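Long-range contacts in type VI secretion system component (Escherichia coli O6, PDB 2P5Z), which is a component of the type VI secretion system, structurally similar to the phage T4 tail proteins gp27 and gp5, and probably works as part of a trimer: residues Lys314-Ser319 with Ser357-Phe362; Thr41-Asp46 with Val108-Arg113; Leu24-Asp29 with Ser51-Ile56. One frame throughout, in Å; residues are numbered along the deposited sequence.

From the N terminus, residues 24-29 open interaction 3, which closes at 51-56 around strands 29-38 and 44-51. Residues 41-46 lie inside that loop and open interaction 2, which closes only at 108-113, so these two contacts cross. Interaction 1 follows in series: 314-319 meets 357-362 across a loop that carries strands 326-330 and 343-353 and the short helix 337-341. Neighbouring strands connect interactions 1 and 2, whose centres are 19 Å apart: strand 359-366 pairs with 343-353, that with 29-38, and that with 44-51. Interaction 3 joins loops leading to or from this same set of strands, its centre 21 Å from that of interaction 2.

Interaction 1. Residues Lys314-Ser319 with Ser357-Phe362; sequences KGQSTS and SYELTF
Strands 314-317 and 359-362 run antiparallel, axes 4.6 Å and directions 167° apart. Gly-315/Phe-362 and Ser-317/Leu-360 are hydrogen-bonded pairs, with Gln-316/Thr-361 the non-hydrogen-bonded pair between them. Phe-362 N donates to Gly-315 O at 2.9 Å, while the return bond from Gly-315 N is weak. Leu-360 N reaches Ser-317 O at 2.8 Å, and Ser-317 N donates back to Leu-360 O. Backbone bonds of Gln-316 with Trp-231 and Thr-361 with Thr-349 add flanking strands 230-237 and 343-353, so the pair is internal.

Phe-362 CG sits between its backbone N and carbonyl carbon (chi1 68°), which folds the ring across the partner strand. Gly-315 CA lies 3.9 Å from the ring centroid and 24° off the normal, a CH-pi contact over one face. On this side of the sheet Leu-360 CD1 touches Ser-317 CB at 3.9 Å; on the other, Gln-316 CG runs alongside Thr-361 CG2. Ser-317 OG accepts from Ser-319 N at 3.1 Å, an ST turn at the strand end, and is also hydrogen-bonded to Ala-229 O. Alongside, Tyr-358 turns its ring edge to the Thr-318 and Ser-319 carbonyl oxygens. Main-chain atoms thus carry most of the contact, with both aromatic rings against the partner backbone.

Interaction 2. Residues Thr41-Asp46 with Val108-Arg113; sequences TPFRYD and VRLEPR
Asp-46 holds the guanidinium of Arg-109 at two points: OD1 forms a salt bridge with NE at 2.9 Å, and OD2 accepts from NH2 at 3.1 Å through its syn lone pair. The guanidinium of Arg-44 lies flat on that of Arg-109, with centres 3.8 Å apart and planes at 18°. Arg-109 NH2 sits over the middle of the Arg-44 group. Each arginine chain bends at chi3 (85° in Arg-44, -94° in Arg-109), turning the end groups into this stack. Asp-46 probably helps to balance the charge of the stacked pair.

The backbones carrying these groups are antiparallel neighbours, strands 44-51 and 104-111, in a fold that resembles the gp27 tail protein. Tyr-45 and Leu-110 form a hydrogen-bonded pair: Tyr-45 N donates to Leu-110 O at 3.0 Å, and Leu-110 N to Tyr-45 O at 2.9 Å. Where regular pairing ends, Pro-112 lies over one face of the Phe-43 ring, its CD 3.6 Å from the centroid and almost on the normal, a CH-pi contact. Pro-112 CG also meets Pro-42 CB at 3.7 Å.

Farther out, Phe-188 packs edge-to-face with Phe-43. Strand 29-38 supplies Arg-36, which shares the carboxylate through a second salt bridge to Asp-46 OD2, and Glu-37, which is hydrogen-bonded to Tyr-45 OH.

Interaction 3. Residues Leu24-Asp29 with Ser51-Ile56; sequences LQSPVD and SSDKAI
Ser-51 OG is gripped from two directions: it donates to Pro-27 O at 2.8 Å, lying in the carbonyl plane, and accepts from Asp-53 N at 3.2 Å. The second bond defines an ST turn. A chi1 of 179° swings OG to the far side from the Ser-51 backbone N, between the turn and the facing loop. Pro-27 also leans on this turn, its CG 3.4 Å from Ser-52 OG.

Asp-53 makes the next turn, of the Asx type: OD1 accepts from Ala-55 N at 2.9 Å on the anti side, tilted 31° out of the carboxylate plane. Its OD2 accepts from Ser-26 OG; the modelled separation is too short to be trusted in detail. Apart from the end residues of strands 29-38 and 44-51, both segments are loop, and the two successive turns present Ser-51 and Asp-53 to the facing loop at one end of this antiparallel pair. Next to the Ser-26/Asp-53 contact, Ile-56 CD1 packs on Ser-26 CB at 3.6 Å. Tyr-106 OH is hydrogen-bonded to both Asp-53 O and Ile-56 N, bracing the loop from strand 104-111. Lys-54, within the Asx turn, has its NZ hydrogen-bonded to Ser-100 O and in a salt bridge with Asp-334 of the second subunit.

Interaction 1. Residues Lys314-Ser319 with Ser357-Phe362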
ATOM      1  N   LYS A 314     -23.289 -11.762   6.724  1.00 49.50           N
ATOM      2  CA  LYS A 314     -23.305 -10.624   7.629  1.00 46.50           C
ATOM      3  C   LYS A 314     -24.642 -10.410   8.337  1.00 49.86           C
ATOM      4  O   LYS A 314     -25.658 -11.024   7.999  1.00 52.39           O
ATOM      5  CB  LYS A 314     -22.886  -9.349   6.920  1.00 49.48           C
ATOM      6  CG  LYS A 314     -21.430  -9.290   6.517  1.00 53.60           C
ATOM      7  CD  LYS A 314     -20.987  -7.842   6.369  1.00 59.66           C
ATOM      8  CE  LYS A 314     -19.888  -7.706   5.319  1.00 64.99           C
ATOM      9  NZ  LYS A 314     -20.373  -8.147   3.961  1.00 67.51           N
ATOM     10  N   GLY A 315     -24.641  -9.533   9.328  1.00 49.06           N
ATOM     11  CA  GLY A 315     -25.841  -9.280  10.099  1.00 52.45           C
ATOM     12  C   GLY A 315     -25.640  -8.293  11.232  1.00 53.61           C
ATOM     13  O   GLY A 315     -24.535  -7.803  11.450  1.00 54.11           O
ATOM     14  N   GLN A 316     -26.727  -8.002  11.947  1.00 51.91           N
ATOM     15  CA  GLN A 316     -26.698  -7.085  13.082  1.00 46.82           C
ATOM     16  C   GLN A 316     -27.363  -7.705  14.286  1.00 44.61           C
ATOM     17  O   GLN A 316     -28.214  -8.582  14.139  1.00 44.08           O
ATOM     18  CB  GLN A 316     -27.378  -5.774  12.738  1.00 44.80           C
ATOM     19  CG  GLN A 316     -26.431  -4.752  12.220  1.00 49.00           C
ATOM     20  CD  GLN A 316     -27.125  -3.722  11.395  1.00 55.39           C
ATOM     21  OE1 GLN A 316     -27.834  -4.054  10.443  1.00 61.08           O
ATOM     22  NE2 GLN A 316     -26.925  -2.455  11.732  1.00 56.76           N
ATOM     23  N   SER A 317     -26.969  -7.248  15.472  1.00 40.97           N
ATOM     24  CA  SER A 317     -27.471  -7.824  16.705  1.00 42.80           C
ATOM     25  C   SER A 317     -27.326  -6.914  17.925  1.00 46.20           C
ATOM     26  O   SER A 317     -26.578  -5.916  17.903  1.00 42.18           O
ATOM     27  CB  SER A 317     -26.791  -9.155  17.001  1.00 45.59           C
ATOM     28  OG  SER A 317     -27.453  -9.809  18.067  1.00 53.43           O
ATOM     29  N   THR A 318     -28.057  -7.281  18.982  1.00 48.01           N
ATOM     30  CA  THR A 318     -27.974  -6.622  20.288  1.00 51.37           C
ATOM     31  C   THR A 318     -27.500  -7.594  21.361  1.00 53.91           C
ATOM     32  O   THR A 318     -27.339  -7.202  22.518  1.00 56.56           O
ATOM     33  CB  THR A 318     -29.352  -6.054  20.756  1.00 51.37           C
ATOM     34  OG1 THR A 318     -30.355  -7.086  20.707  1.00 51.20           O
ATOM     35  CG2 THR A 318     -29.778  -4.880  19.907  1.00 45.45           C
ATOM     36  N   SER A 319     -27.328  -8.861  20.987  1.00 57.59           N
ATOM     37  CA  SER A 319     -26.788  -9.877  21.896  1.00 61.23           C
ATOM     38  C   SER A 319     -25.383  -9.538  22.388  1.00 64.64           C
ATOM     39  O   SER A 319     -24.493  -9.271  21.605  1.00 68.45           O
ATOM     40  CB  SER A 319     -26.764 -11.248  21.228  1.00 60.40           C
ATOM     41  OG  SER A 319     -26.010 -12.160  22.010  1.00 62.13           O
ATOM     42  N   SER A 357     -26.628   2.984  23.271  1.00 75.01           N
ATOM     43  CA  SER A 357     -26.469   1.583  23.675  1.00 76.87           C
ATOM     44  C   SER A 357     -26.300   0.515  22.574  1.00 73.44           C
ATOM     45  O   SER A 357     -26.244   0.807  21.374  1.00 67.70           O
ATOM     46  CB  SER A 357     -27.465   1.156  24.766  1.00 79.06           C
ATOM     47  OG  SER A 357     -26.780   0.426  25.782  1.00 78.44           O
ATOM     48  N   TYR A 358     -26.253  -0.730  23.032  1.00 69.75           N
ATOM     49  CA  TYR A 358     -25.449  -1.757  22.401  1.00 68.72           C
ATOM     50  C   TYR A 358     -25.969  -2.357  21.111  1.00 69.71           C
ATOM     51  O   TYR A 358     -27.068  -2.905  21.048  1.00 69.47           O
ATOM     52  CB  TYR A 358     -25.128  -2.839  23.425  1.00 68.15           C
ATOM     53  CG  TYR A 358     -24.162  -3.900  22.961  1.00 68.68           C
ATOM     54  CD1 TYR A 358     -24.614  -5.184  22.676  1.00 70.14           C
ATOM     55  CD2 TYR A 358     -22.801  -3.637  22.840  1.00 66.05           C
ATOM     56  CE1 TYR A 358     -23.747  -6.171  22.278  1.00 68.98           C
ATOM     57  CE2 TYR A 358     -21.924  -4.624  22.435  1.00 65.33           C
ATOM     58  CZ  TYR A 358     -22.407  -5.890  22.157  1.00 67.27           C
ATOM     59  OH  TYR A 358     -21.568  -6.899  21.757  1.00 67.91           O
ATOM     60  N   GLU A 359     -25.128  -2.268  20.087  1.00 71.32           N
ATOM     61  CA  GLU A 359     -25.416  -2.818  18.775  1.00 69.15           C
ATOM     62  C   GLU A 359     -24.119  -3.364  18.194  1.00 64.34           C
ATOM     63  O   GLU A 359     -23.056  -2.761  18.372  1.00 59.55           O
ATOM     64  CB  GLU A 359     -25.968  -1.708  17.879  1.00 72.43           C
ATOM     65  CG  GLU A 359     -26.515  -2.181  16.546  1.00 78.93           C
ATOM     66  CD  GLU A 359     -27.419  -1.158  15.900  1.00 82.42           C
ATOM     67  OE1 GLU A 359     -27.667  -1.280  14.683  1.00 83.94           O
ATOM     68  OE2 GLU A 359     -27.882  -0.235  16.610  1.00 84.39           O
ATOM     69  N   LEU A 360     -24.195  -4.498  17.505  1.00 60.98           N
ATOM     70  CA  LEU A 360     -23.028  -5.009  16.785  1.00 57.31           C
ATOM     71  C   LEU A 360     -23.334  -5.462  15.371  1.00 56.24           C
ATOM     72  O   LEU A 360     -24.394  -6.013  15.128  1.00 59.25           O
ATOM     73  CB  LEU A 360     -22.286  -6.106  17.584  1.00 58.23           C
ATOM     74  CG  LEU A 360     -22.616  -7.573  17.909  1.00 60.78           C
ATOM     75  CD1 LEU A 360     -23.758  -7.656  18.872  1.00 64.35           C
ATOM     76  CD2 LEU A 360     -22.859  -8.493  16.694  1.00 61.07           C
ATOM     77  N   THR A 361     -22.418  -5.232  14.438  1.00 52.57           N
ATOM     78  CA  THR A 361     -22.494  -5.885  13.134  1.00 50.85           C
ATOM     79  C   THR A 361     -21.549  -7.100  13.175  1.00 51.50           C
ATOM     80  O   THR A 361     -20.466  -7.011  13.747  1.00 47.53           O
ATOM     81  CB  THR A 361     -22.084  -4.943  11.982  1.00 53.49           C
ATOM     82  OG1 THR A 361     -20.685  -4.657  12.081  1.00 60.68           O
ATOM     83  CG2 THR A 361     -22.844  -3.618  12.045  1.00 51.83           C
ATOM     84  N   PHE A 362     -21.953  -8.233  12.602  1.00 48.22           N
ATOM     85  CA  PHE A 362     -21.065  -9.381  12.561  1.00 46.38           C
ATOM     86  C   PHE A 362     -20.750  -9.878  11.155  1.00 48.89           C
ATOM     87  O   PHE A 362     -21.579  -9.773  10.275  1.00 49.92           O
ATOM     88  CB  PHE A 362     -21.589 -10.524  13.430  1.00 46.87           C
ATOM     89  CG  PHE A 362     -22.859 -11.169  12.933  1.00 51.96           C
ATOM     90  CD1 PHE A 362     -22.824 -12.242  12.040  1.00 51.91           C
ATOM     91  CD2 PHE A 362     -24.102 -10.744  13.409  1.00 54.08           C
ATOM     92  CE1 PHE A 362     -24.001 -12.858  11.604  1.00 50.50           C
ATOM     93  CE2 PHE A 362     -25.281 -11.363  12.987  1.00 50.87           C
ATOM     94  CZ  PHE A 362     -25.232 -12.415  12.081  1.00 49.04           C
TER

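Interaction 2. Residues Thr41-Asp46 with Val108-Arg113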
ATOM      1  N   THR A  41      -6.848 -12.687  15.325  1.00 38.37           N
ATOM      2  CA  THR A  41      -6.265 -11.357  15.468  1.00 40.96           C
ATOM      3  C   THR A  41      -6.611 -10.844  16.864  1.00 39.90           C
ATOM      4  O   THR A  41      -7.649 -11.206  17.412  1.00 38.07           O
ATOM      5  CB  THR A  41      -6.706 -10.363  14.323  1.00 45.24           C
ATOM      6  OG1 THR A  41      -6.781  -9.030  14.841  1.00 50.61           O
ATOM      7  CG2 THR A  41      -8.017 -10.703  13.779  1.00 40.51           C
ATOM      8  N   PRO A  42      -5.701 -10.076  17.487  1.00 38.83           N
ATOM      9  CA  PRO A  42      -6.050  -9.534  18.802  1.00 36.52           C
ATOM     10  C   PRO A  42      -7.133  -8.451  18.705  1.00 36.17           C
ATOM     11  O   PRO A  42      -7.084  -7.606  17.806  1.00 29.90           O
ATOM     12  CB  PRO A  42      -4.730  -8.930  19.293  1.00 36.50           C
ATOM     13  CG  PRO A  42      -3.944  -8.653  18.051  1.00 42.09           C
ATOM     14  CD  PRO A  42      -4.338  -9.707  17.065  1.00 35.05           C
ATOM     15  N   PHE A  43      -8.089  -8.475  19.634  1.00 36.86           N
ATOM     16  CA  PHE A  43      -9.168  -7.497  19.639  1.00 36.56           C
ATOM     17  C   PHE A  43      -8.683  -6.089  19.887  1.00 39.70           C
ATOM     18  O   PHE A  43      -7.570  -5.899  20.370  1.00 41.11           O
ATOM     19  CB  PHE A  43     -10.308  -7.868  20.608  1.00 34.46           C
ATOM     20  CG  PHE A  43      -9.896  -8.022  22.039  1.00 33.96           C
ATOM     21  CD1 PHE A  43      -9.746  -6.909  22.875  1.00 35.55           C
ATOM     22  CD2 PHE A  43      -9.700  -9.296  22.575  1.00 33.92           C
ATOM     23  CE1 PHE A  43      -9.375  -7.067  24.222  1.00 32.66           C
ATOM     24  CE2 PHE A  43      -9.333  -9.463  23.914  1.00 32.63           C
ATOM     25  CZ  PHE A  43      -9.179  -8.340  24.739  1.00 31.02           C
ATOM     26  N   ARG A  44      -9.515  -5.099  19.553  1.00 40.80           N
ATOM     27  CA  ARG A  44      -9.166  -3.706  19.831  1.00 38.92           C
ATOM     28  C   ARG A  44     -10.393  -2.922  20.296  1.00 40.64           C
ATOM     29  O   ARG A  44     -11.429  -2.949  19.638  1.00 45.66           O
ATOM     30  CB  ARG A  44      -8.589  -3.091  18.567  1.00 36.89           C
ATOM     31  CG  ARG A  44      -7.860  -1.819  18.796  1.00 44.69           C
ATOM     32  CD  ARG A  44      -7.030  -1.517  17.598  1.00 53.71           C
ATOM     33  NE  ARG A  44      -7.766  -0.827  16.542  1.00 64.37           N
ATOM     34  CZ  ARG A  44      -7.211  -0.383  15.413  1.00 69.39           C
ATOM     35  NH1 ARG A  44      -5.905  -0.562  15.195  1.00 68.97           N
ATOM     36  NH2 ARG A  44      -7.953   0.248  14.503  1.00 67.15           N
ATOM     37  N   TYR A  45     -10.307  -2.229  21.425  1.00 42.13           N
ATOM     38  CA  TYR A  45     -11.461  -1.426  21.900  1.00 38.15           C
ATOM     39  C   TYR A  45     -11.078  -0.002  22.245  1.00 39.84           C
ATOM     40  O   TYR A  45     -10.333   0.242  23.192  1.00 41.54           O
ATOM     41  CB  TYR A  45     -12.113  -2.068  23.116  1.00 35.63           C
ATOM     42  CG  TYR A  45     -13.169  -3.079  22.792  1.00 37.76           C
ATOM     43  CD1 TYR A  45     -12.861  -4.265  22.139  1.00 40.45           C
ATOM     44  CD2 TYR A  45     -14.481  -2.872  23.176  1.00 40.96           C
ATOM     45  CE1 TYR A  45     -13.840  -5.214  21.849  1.00 42.21           C
ATOM     46  CE2 TYR A  45     -15.461  -3.810  22.908  1.00 40.15           C
ATOM     47  CZ  TYR A  45     -15.146  -4.969  22.233  1.00 40.50           C
ATOM     48  OH  TYR A  45     -16.134  -5.890  21.958  1.00 39.41           O
ATOM     49  N   ASP A  46     -11.590   0.951  21.484  1.00 42.48           N
ATOM     50  CA  ASP A  46     -11.383   2.349  21.816  1.00 44.57           C
ATOM     51  C   ASP A  46     -12.559   2.834  22.663  1.00 45.28           C
ATOM     52  O   ASP A  46     -13.710   2.857  22.215  1.00 43.33           O
ATOM     53  CB  ASP A  46     -11.178   3.179  20.551  1.00 48.32           C
ATOM     54  CG  ASP A  46      -9.907   2.776  19.790  1.00 54.27           C
ATOM     55  OD1 ASP A  46      -8.810   2.781  20.398  1.00 52.15           O
ATOM     56  OD2 ASP A  46     -10.004   2.446  18.581  1.00 58.11           O
ATOM     57  N   VAL A 108      -9.145   5.490  25.913  1.00 34.73           N
ATOM     58  CA  VAL A 108      -8.144   4.452  26.033  1.00 36.78           C
ATOM     59  C   VAL A 108      -8.336   3.355  24.996  1.00 41.03           C
ATOM     60  O   VAL A 108      -9.462   3.069  24.566  1.00 35.90           O
ATOM     61  CB  VAL A 108      -8.078   3.812  27.446  1.00 36.38           C
ATOM     62  CG1 VAL A 108      -7.462   4.781  28.461  1.00 30.99           C
ATOM     63  CG2 VAL A 108      -9.455   3.306  27.893  1.00 30.72           C
ATOM     64  N   ARG A 109      -7.222   2.744  24.594  1.00 42.87           N
ATOM     65  CA  ARG A 109      -7.276   1.586  23.728  1.00 40.21           C
ATOM     66  C   ARG A 109      -7.039   0.348  24.571  1.00 37.52           C
ATOM     67  O   ARG A 109      -6.080   0.280  25.311  1.00 40.70           O
ATOM     68  CB  ARG A 109      -6.233   1.695  22.620  1.00 44.49           C
ATOM     69  CG  ARG A 109      -6.204   0.494  21.680  1.00 48.96           C
ATOM     70  CD  ARG A 109      -5.529   0.854  20.381  1.00 52.34           C
ATOM     71  NE  ARG A 109      -6.500   1.276  19.377  1.00 54.41           N
ATOM     72  CZ  ARG A 109      -6.185   1.925  18.264  1.00 51.26           C
ATOM     73  NH1 ARG A 109      -4.930   2.243  18.026  1.00 53.66           N
ATOM     74  NH2 ARG A 109      -7.125   2.274  17.406  1.00 49.42           N
ATOM     75  N   LEU A 110      -7.927  -0.625  24.475  1.00 39.38           N
ATOM     76  CA  LEU A 110      -7.804  -1.836  25.251  1.00 39.49           C
ATOM     77  C   LEU A 110      -7.560  -2.997  24.298  1.00 44.99           C
ATOM     78  O   LEU A 110      -8.376  -3.287  23.410  1.00 47.94           O
ATOM     79  CB  LEU A 110      -9.065  -2.088  26.082  1.00 38.96           C
ATOM     80  CG  LEU A 110      -9.047  -3.457  26.783  1.00 39.77           C
ATOM     81  CD1 LEU A 110      -7.992  -3.440  27.891  1.00 38.98           C
ATOM     82  CD2 LEU A 110     -10.405  -3.856  27.351  1.00 36.61           C
ATOM     83  N   GLU A 111      -6.411  -3.643  24.465  1.00 45.15           N
ATOM     84  CA  GLU A 111      -6.030  -4.775  23.633  1.00 43.06           C
ATOM     85  C   GLU A 111      -5.608  -5.896  24.573  1.00 42.42           C
ATOM     86  O   GLU A 111      -5.250  -5.634  25.729  1.00 42.86           O
ATOM     87  CB  GLU A 111      -4.889  -4.376  22.701  1.00 41.76           C
ATOM     88  CG  GLU A 111      -5.197  -3.179  21.834  1.00 44.61           C
ATOM     89  CD  GLU A 111      -4.250  -3.013  20.673  1.00 47.16           C
ATOM     90  OE1 GLU A 111      -3.408  -2.086  20.728  1.00 45.67           O
ATOM     91  OE2 GLU A 111      -4.360  -3.799  19.701  1.00 47.50           O
ATOM     92  N   PRO A 112      -5.631  -7.148  24.094  1.00 41.75           N
ATOM     93  CA  PRO A 112      -5.113  -8.196  24.958  1.00 39.46           C
ATOM     94  C   PRO A 112      -3.568  -8.157  24.976  1.00 40.81           C
ATOM     95  O   PRO A 112      -2.937  -7.403  24.211  1.00 39.65           O
ATOM     96  CB  PRO A 112      -5.591  -9.461  24.258  1.00 37.26           C
ATOM     97  CG  PRO A 112      -5.576  -9.105  22.849  1.00 35.89           C
ATOM     98  CD  PRO A 112      -6.043  -7.688  22.784  1.00 38.50           C
ATOM     99  N   ARG A 113      -2.966  -8.943  25.856  1.00 40.55           N
ATOM    100  CA  ARG A 113      -1.520  -8.899  26.033  1.00 39.80           C
ATOM    101  C   ARG A 113      -0.793  -9.382  24.759  1.00 39.24           C
ATOM    102  O   ARG A 113       0.264  -8.843  24.409  1.00 36.64           O
ATOM    103  CB  ARG A 113      -1.111  -9.707  27.271  1.00 40.44           C
ATOM    104  CG  ARG A 113      -1.398  -9.018  28.602  1.00 37.19           C
ATOM    105  CD  ARG A 113      -1.383 -10.034  29.742  1.00 37.07           C
ATOM    106  NE  ARG A 113      -2.403 -11.070  29.558  1.00 37.20           N
ATOM    107  CZ  ARG A 113      -2.363 -12.286  30.110  1.00 42.14           C
ATOM    108  NH1 ARG A 113      -1.325 -12.642  30.869  1.00 45.00           N
ATOM    109  NH2 ARG A 113      -3.347 -13.162  29.893  1.00 38.25           N
TER
HETATM  110  O   HOH W   1      -5.775  -5.455  18.420  1.00 43.82           O

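Interaction 3. Residues Leu24-Asp29 with Ser51-Ile56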
ATOM      1  N   LEU A  24      -6.225   2.954  39.313  1.00 51.78           N
ATOM      2  CA  LEU A  24      -6.657   4.287  38.917  1.00 51.58           C
ATOM      3  C   LEU A  24      -7.656   4.889  39.901  1.00 55.60           C
ATOM      4  O   LEU A  24      -8.758   4.361  40.082  1.00 54.89           O
ATOM      5  CB  LEU A  24      -7.247   4.267  37.500  1.00 47.82           C
ATOM      6  CG  LEU A  24      -7.509   5.631  36.870  1.00 45.41           C
ATOM      7  CD1 LEU A  24      -6.208   6.439  36.748  1.00 41.91           C
ATOM      8  CD2 LEU A  24      -8.172   5.466  35.524  1.00 46.06           C
ATOM      9  N   GLN A  25      -7.277   6.000  40.524  1.00 57.15           N
ATOM     10  CA  GLN A  25      -8.147   6.613  41.521  1.00 62.53           C
ATOM     11  C   GLN A  25      -9.230   7.438  40.861  1.00 65.54           C
ATOM     12  O   GLN A  25     -10.366   7.504  41.341  1.00 69.47           O
ATOM     13  CB  GLN A  25      -7.345   7.476  42.472  1.00 62.11           C
ATOM     14  CG  GLN A  25      -6.295   6.685  43.190  1.00 67.46           C
ATOM     15  CD  GLN A  25      -5.872   7.332  44.474  1.00 70.07           C
ATOM     16  OE1 GLN A  25      -5.852   6.690  45.525  1.00 70.51           O
ATOM     17  NE2 GLN A  25      -5.546   8.621  44.409  1.00 72.90           N
ATOM     18  N   SER A  26      -8.864   8.066  39.756  1.00 64.29           N
ATOM     19  CA  SER A  26      -9.798   8.846  38.975  1.00 62.73           C
ATOM     20  C   SER A  26     -11.014   8.024  38.589  1.00 61.16           C
ATOM     21  O   SER A  26     -10.873   6.903  38.112  1.00 65.84           O
ATOM     22  CB  SER A  26      -9.104   9.368  37.730  1.00 60.42           C
ATOM     23  OG  SER A  26      -7.941  10.089  38.080  1.00 56.49           O
ATOM     24  N   PRO A  27     -12.211   8.565  38.854  1.00 60.05           N
ATOM     25  CA  PRO A  27     -13.483   7.940  38.496  1.00 58.15           C
ATOM     26  C   PRO A  27     -13.594   7.798  36.995  1.00 57.39           C
ATOM     27  O   PRO A  27     -13.197   8.697  36.265  1.00 60.97           O
ATOM     28  CB  PRO A  27     -14.525   8.947  38.996  1.00 60.62           C
ATOM     29  CG  PRO A  27     -13.768  10.250  39.153  1.00 60.54           C
ATOM     30  CD  PRO A  27     -12.398   9.850  39.557  1.00 58.27           C
ATOM     31  N   VAL A  28     -14.106   6.670  36.527  1.00 54.34           N
ATOM     32  CA  VAL A  28     -14.176   6.440  35.096  1.00 51.81           C
ATOM     33  C   VAL A  28     -15.614   6.201  34.701  1.00 52.21           C
ATOM     34  O   VAL A  28     -16.228   5.204  35.092  1.00 53.44           O
ATOM     35  CB  VAL A  28     -13.289   5.230  34.658  1.00 54.25           C
ATOM     36  CG1 VAL A  28     -13.589   4.799  33.212  1.00 53.47           C
ATOM     37  CG2 VAL A  28     -11.817   5.564  34.821  1.00 48.65           C
ATOM     38  N   ASP A  29     -16.148   7.121  33.912  1.00 50.88           N
ATOM     39  CA  ASP A  29     -17.526   7.031  33.491  1.00 53.32           C
ATOM     40  C   ASP A  29     -17.605   6.924  31.962  1.00 52.08           C
ATOM     41  O   ASP A  29     -17.329   7.888  31.251  1.00 48.63           O
ATOM     42  CB  ASP A  29     -18.282   8.247  34.020  1.00 60.95           C
ATOM     43  CG  ASP A  29     -19.780   8.129  33.857  1.00 71.25           C
ATOM     44  OD1 ASP A  29     -20.287   6.983  33.723  1.00 74.23           O
ATOM     45  OD2 ASP A  29     -20.454   9.194  33.869  1.00 76.24           O
ATOM     46  N   SER A  51     -14.350  11.950  33.357  1.00 41.00           N
ATOM     47  CA  SER A  51     -13.850  11.886  34.722  1.00 46.84           C
ATOM     48  C   SER A  51     -13.824  13.280  35.371  1.00 50.06           C
ATOM     49  O   SER A  51     -13.629  14.295  34.692  1.00 49.96           O
ATOM     50  CB  SER A  51     -12.450  11.287  34.743  1.00 45.34           C
ATOM     51  OG  SER A  51     -11.935  11.240  36.067  1.00 46.50           O
ATOM     52  N   SER A  52     -13.995  13.313  36.691  1.00 50.97           N
ATOM     53  CA  SER A  52     -13.874  14.550  37.479  1.00 52.43           C
ATOM     54  C   SER A  52     -12.427  15.025  37.519  1.00 48.44           C
ATOM     55  O   SER A  52     -12.149  16.210  37.690  1.00 48.10           O
ATOM     56  CB  SER A  52     -14.355  14.311  38.907  1.00 53.36           C
ATOM     57  OG  SER A  52     -15.299  13.254  38.933  1.00 61.28           O
ATOM     58  N   ASP A  53     -11.507  14.081  37.373  1.00 47.42           N
ATOM     59  CA  ASP A  53     -10.088  14.393  37.293  1.00 47.33           C
ATOM     60  C   ASP A  53      -9.758  14.995  35.908  1.00 47.85           C
ATOM     61  O   ASP A  53      -9.845  14.329  34.875  1.00 50.75           O
ATOM     62  CB  ASP A  53      -9.317  13.113  37.559  1.00 43.15           C
ATOM     63  CG  ASP A  53      -7.839  13.325  37.690  1.00 45.41           C
ATOM     64  OD1 ASP A  53      -7.305  14.382  37.259  1.00 45.24           O
ATOM     65  OD2 ASP A  53      -7.200  12.392  38.226  1.00 43.31           O
ATOM     66  N   LYS A  54      -9.384  16.264  35.909  1.00 47.44           N
ATOM     67  CA  LYS A  54      -9.059  16.977  34.681  1.00 49.03           C
ATOM     68  C   LYS A  54      -7.576  16.889  34.303  1.00 49.56           C
ATOM     69  O   LYS A  54      -7.116  17.657  33.462  1.00 50.96           O
ATOM     70  CB  LYS A  54      -9.485  18.444  34.789  1.00 45.76           C
ATOM     71  CG  LYS A  54     -10.895  18.613  35.301  1.00 50.55           C
ATOM     72  CD  LYS A  54     -11.566  19.845  34.720  1.00 55.97           C
ATOM     73  CE  LYS A  54     -10.969  21.133  35.268  1.00 57.54           C
ATOM     74  NZ  LYS A  54     -11.450  22.291  34.461  1.00 59.24           N
ATOM     75  N   ALA A  55      -6.844  15.953  34.914  1.00 48.34           N
ATOM     76  CA  ALA A  55      -5.414  15.771  34.649  1.00 44.10           C
ATOM     77  C   ALA A  55      -4.944  14.342  34.897  1.00 44.40           C
ATOM     78  O   ALA A  55      -3.929  14.138  35.549  1.00 46.23           O
ATOM     79  CB  ALA A  55      -4.585  16.743  35.490  1.00 40.55           C
ATOM     80  N   ILE A  56      -5.683  13.351  34.397  1.00 46.88           N
ATOM     81  CA  ILE A  56      -5.202  11.972  34.417  1.00 45.96           C
ATOM     82  C   ILE A  56      -3.932  11.913  33.574  1.00 50.38           C
ATOM     83  O   ILE A  56      -3.929  12.348  32.412  1.00 51.26           O
ATOM     84  CB  ILE A  56      -6.228  10.990  33.847  1.00 45.74           C
ATOM     85  CG1 ILE A  56      -7.576  11.138  34.561  1.00 44.98           C
ATOM     86  CG2 ILE A  56      -5.718   9.560  33.958  1.00 41.46           C
ATOM     87  CD1 ILE A  56      -8.576  10.051  34.194  1.00 42.65           C
TER